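Local coordinates for flavin-dependent monooxygenase, oxygenase subunit HsaA (Mycobacterium tuberculosis, PDB 3AFF), which probably hydroxylates the phenolic ring of the cholesterol catabolite 3-HSA to the catechol 3,4-DHSA, using reduced flavin and molecular oxygen, at residues M236-I241 with R324-A329. Residues are numbered along the deposited sequence; the frame is centred on the assembly and turned at random.
Sequences MHPTTI and RDQVRA
Gln326 reaches from one helix to meet Pro238 and Thr239 on another, a compact case of a single long polar side chain bridging two packed helices. One face of its amide lies on the proline ring, with CD 3.7 Å from Pro238 CB and OE1 3.8 Å from Pro238 CG; the two side chains cross at about a right angle. OE1 also stands 3.1 Å from Thr239 OG1, whose proton may be given either to this oxygen or to the backbone O of Thr235, one turn earlier; the latter is the stronger partner. The amide nitrogen, NE2, lies over the carbonyl of Pro238 at 3.6 Å from its O, too long for a hydrogen bond, and makes a weak one to Ser242 OG instead. Both helices, 233-259 and 316-342, belong to the all-helical C-terminal domain of the acyl-CoA dehydrogenase fold, and they approach no closer here than 7.1 Å between Pro238 CA and Gln326 CA. A bend at chi2 (-72°) lays the glutamine amide broadside to Pro238, with OE1 toward Thr239 OG1. Pro238 lacks a backbone N-H, so its helix is kinked at that point. Farther out, Leu297 packs on Gln326 and Val301 on Thr239, both from helix 286-309, while Phe69 of helix 65-76 also touches Thr239. Ala369, probably part of the FMN site, has its side chain about 7 Å from that of Gln326.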
ATOM      1  N   MET A 236     -16.211 -18.215 -29.532  1.00 19.55           N
ATOM      2  CA  MET A 236     -16.855 -19.559 -29.637  1.00 19.09           C
ATOM      3  C   MET A 236     -15.838 -20.707 -29.523  1.00 17.54           C
ATOM      4  O   MET A 236     -16.060 -21.723 -28.929  1.00 16.68           O
ATOM      5  CB  MET A 236     -17.618 -19.662 -30.963  1.00 18.74           C
ATOM      6  CG  MET A 236     -18.895 -18.776 -31.015  1.00 19.92           C
ATOM      7  SD  MET A 236     -20.235 -19.410 -29.986  1.00 22.87           S
ATOM      8  CE  MET A 236     -20.841 -20.822 -30.857  1.00 23.19           C
ATOM      9  N   HIS A 237     -14.701 -20.512 -30.143  1.00 18.16           N
ATOM     10  CA  HIS A 237     -13.691 -21.540 -30.263  1.00 17.33           C
ATOM     11  C   HIS A 237     -13.060 -21.870 -28.899  1.00 17.25           C
ATOM     12  O   HIS A 237     -13.083 -23.053 -28.514  1.00 16.22           O
ATOM     13  CB  HIS A 237     -12.622 -21.169 -31.362  1.00 18.37           C
ATOM     14  CG  HIS A 237     -11.494 -22.142 -31.460  1.00 18.10           C
ATOM     15  ND1 HIS A 237     -11.692 -23.507 -31.507  1.00 19.74           N
ATOM     16  CD2 HIS A 237     -10.156 -21.954 -31.547  1.00 19.38           C
ATOM     17  CE1 HIS A 237     -10.519 -24.118 -31.549  1.00 21.50           C
ATOM     18  NE2 HIS A 237      -9.576 -23.197 -31.628  1.00 19.48           N
ATOM     19  N   PRO A 238     -12.485 -20.891 -28.168  1.00 16.95           N
ATOM     20  CA  PRO A 238     -12.037 -21.316 -26.820  1.00 17.65           C
ATOM     21  C   PRO A 238     -13.120 -21.718 -25.807  1.00 18.15           C
ATOM     22  O   PRO A 238     -12.871 -22.584 -25.006  1.00 18.01           O
ATOM     23  CB  PRO A 238     -11.231 -20.078 -26.301  1.00 17.45           C
ATOM     24  CG  PRO A 238     -11.788 -18.977 -26.984  1.00 15.50           C
ATOM     25  CD  PRO A 238     -12.035 -19.508 -28.434  1.00 17.61           C
ATOM     26  N   THR A 239     -14.316 -21.102 -25.832  1.00 18.38           N
ATOM     27  CA  THR A 239     -15.389 -21.508 -24.909  1.00 17.22           C
ATOM     28  C   THR A 239     -15.709 -22.950 -25.089  1.00 18.11           C
ATOM     29  O   THR A 239     -16.074 -23.632 -24.138  1.00 17.79           O
ATOM     30  CB  THR A 239     -16.667 -20.613 -25.051  1.00 19.07           C
ATOM     31  OG1 THR A 239     -16.291 -19.267 -24.907  1.00 15.90           O
ATOM     32  CG2 THR A 239     -17.717 -20.916 -23.992  1.00 14.84           C
ATOM     33  N   THR A 240     -15.543 -23.475 -26.293  1.00 18.31           N
ATOM     34  CA  THR A 240     -15.778 -24.910 -26.557  1.00 20.20           C
ATOM     35  C   THR A 240     -15.036 -25.825 -25.614  1.00 20.35           C
ATOM     36  O   THR A 240     -15.571 -26.880 -25.236  1.00 20.49           O
ATOM     37  CB  THR A 240     -15.386 -25.306 -28.078  1.00 20.33           C
ATOM     38  OG1 THR A 240     -15.611 -26.675 -28.370  1.00 23.12           O
ATOM     39  CG2 THR A 240     -13.868 -25.059 -28.378  1.00 26.82           C
ATOM     40  N   ILE A 241     -13.813 -25.403 -25.268  1.00 19.23           N
ATOM     41  CA  ILE A 241     -12.848 -26.078 -24.382  1.00 20.88           C
ATOM     42  C   ILE A 241     -13.078 -25.690 -22.879  1.00 19.91           C
ATOM     43  O   ILE A 241     -13.126 -26.552 -22.015  1.00 20.05           O
ATOM     44  CB  ILE A 241     -11.355 -25.636 -24.868  1.00 19.48           C
ATOM     45  CG1 ILE A 241     -11.009 -26.356 -26.148  1.00 26.16           C
ATOM     46  CG2 ILE A 241     -10.234 -25.983 -23.901  1.00 24.98           C
ATOM     47  CD1 ILE A 241     -11.841 -27.573 -26.403  1.00 25.59           C
ATOM     48  N   ARG A 324      -9.518 -12.965 -22.022  1.00 25.96           N
ATOM     49  CA  ARG A 324      -8.811 -12.991 -20.768  1.00 26.38           C
ATOM     50  C   ARG A 324      -9.569 -13.838 -19.757  1.00 25.58           C
ATOM     51  O   ARG A 324      -8.945 -14.527 -18.951  1.00 25.47           O
ATOM     52  CB  ARG A 324      -8.454 -11.595 -20.259  1.00 28.74           C
ATOM     53  CG  ARG A 324      -9.558 -10.589 -20.256  1.00 35.98           C
ATOM     54  CD  ARG A 324      -9.544  -9.680 -18.960  1.00 45.91           C
ATOM     55  NE  ARG A 324     -10.656 -10.066 -18.055  1.00 50.93           N
ATOM     56  CZ  ARG A 324     -11.580  -9.252 -17.508  1.00 52.70           C
ATOM     57  NH1 ARG A 324     -11.566  -7.932 -17.718  1.00 52.66           N
ATOM     58  NH2 ARG A 324     -12.523  -9.774 -16.715  1.00 49.17           N
ATOM     59  N   ASP A 325     -10.898 -13.844 -19.826  1.00 24.29           N
ATOM     60  CA  ASP A 325     -11.681 -14.705 -18.952  1.00 23.35           C
ATOM     61  C   ASP A 325     -11.543 -16.196 -19.194  1.00 23.19           C
ATOM     62  O   ASP A 325     -11.837 -16.975 -18.283  1.00 23.57           O
ATOM     63  CB  ASP A 325     -13.169 -14.270 -18.905  1.00 24.36           C
ATOM     64  CG  ASP A 325     -13.370 -12.941 -18.175  1.00 25.29           C
ATOM     65  OD1 ASP A 325     -12.399 -12.463 -17.535  1.00 28.08           O
ATOM     66  OD2 ASP A 325     -14.480 -12.368 -18.240  1.00 25.13           O
ATOM     67  N   GLN A 326     -11.097 -16.635 -20.382  1.00 22.89           N
ATOM     68  CA  GLN A 326     -10.886 -18.082 -20.592  1.00 22.04           C
ATOM     69  C   GLN A 326      -9.878 -18.645 -19.600  1.00 22.46           C
ATOM     70  O   GLN A 326     -10.163 -19.613 -18.931  1.00 22.60           O
ATOM     71  CB  GLN A 326     -10.403 -18.396 -22.034  1.00 22.22           C
ATOM     72  CG  GLN A 326     -11.340 -17.818 -23.131  1.00 19.34           C
ATOM     73  CD  GLN A 326     -12.680 -18.525 -23.266  1.00 20.45           C
ATOM     74  OE1 GLN A 326     -13.644 -17.972 -23.880  1.00 22.75           O
ATOM     75  NE2 GLN A 326     -12.763 -19.736 -22.748  1.00 16.54           N
ATOM     76  N   VAL A 327      -8.688 -18.060 -19.508  1.00 24.07           N
ATOM     77  CA  VAL A 327      -7.749 -18.485 -18.459  1.00 26.70           C
ATOM     78  C   VAL A 327      -8.222 -18.255 -17.030  1.00 25.44           C
ATOM     79  O   VAL A 327      -7.922 -19.075 -16.181  1.00 25.61           O
ATOM     80  CB  VAL A 327      -6.270 -17.943 -18.615  1.00 27.29           C
ATOM     81  CG1 VAL A 327      -5.715 -18.405 -19.934  1.00 29.62           C
ATOM     82  CG2 VAL A 327      -6.252 -16.472 -18.542  1.00 29.39           C
ATOM     83  N   ARG A 328      -8.945 -17.175 -16.752  1.00 25.49           N
ATOM     84  CA  ARG A 328      -9.363 -16.949 -15.370  1.00 26.94           C
ATOM     85  C   ARG A 328     -10.338 -18.064 -14.941  1.00 27.03           C
ATOM     86  O   ARG A 328     -10.177 -18.654 -13.878  1.00 25.73           O
ATOM     87  CB  ARG A 328     -10.013 -15.584 -15.198  1.00 28.77           C
ATOM     88  CG  ARG A 328      -9.121 -14.420 -15.672  1.00 30.06           C
ATOM     89  CD  ARG A 328      -9.491 -13.050 -15.047  1.00 32.48           C
ATOM     90  NE  ARG A 328      -8.451 -12.047 -15.412  1.00 41.36           N
ATOM     91  CZ  ARG A 328      -8.673 -10.726 -15.556  1.00 48.30           C
ATOM     92  NH1 ARG A 328      -9.891 -10.231 -15.345  1.00 52.65           N
ATOM     93  NH2 ARG A 328      -7.693  -9.882 -15.909  1.00 47.76           N
ATOM     94  N   ALA A 329     -11.326 -18.368 -15.788  1.00 26.11           N
ATOM     95  CA  ALA A 329     -12.319 -19.373 -15.460  1.00 26.72           C
ATOM     96  C   ALA A 329     -11.707 -20.744 -15.267  1.00 26.72           C
ATOM     97  O   ALA A 329     -11.960 -21.418 -14.277  1.00 27.72           O
ATOM     98  CB  ALA A 329     -13.374 -19.430 -16.523  1.00 26.79           C
TER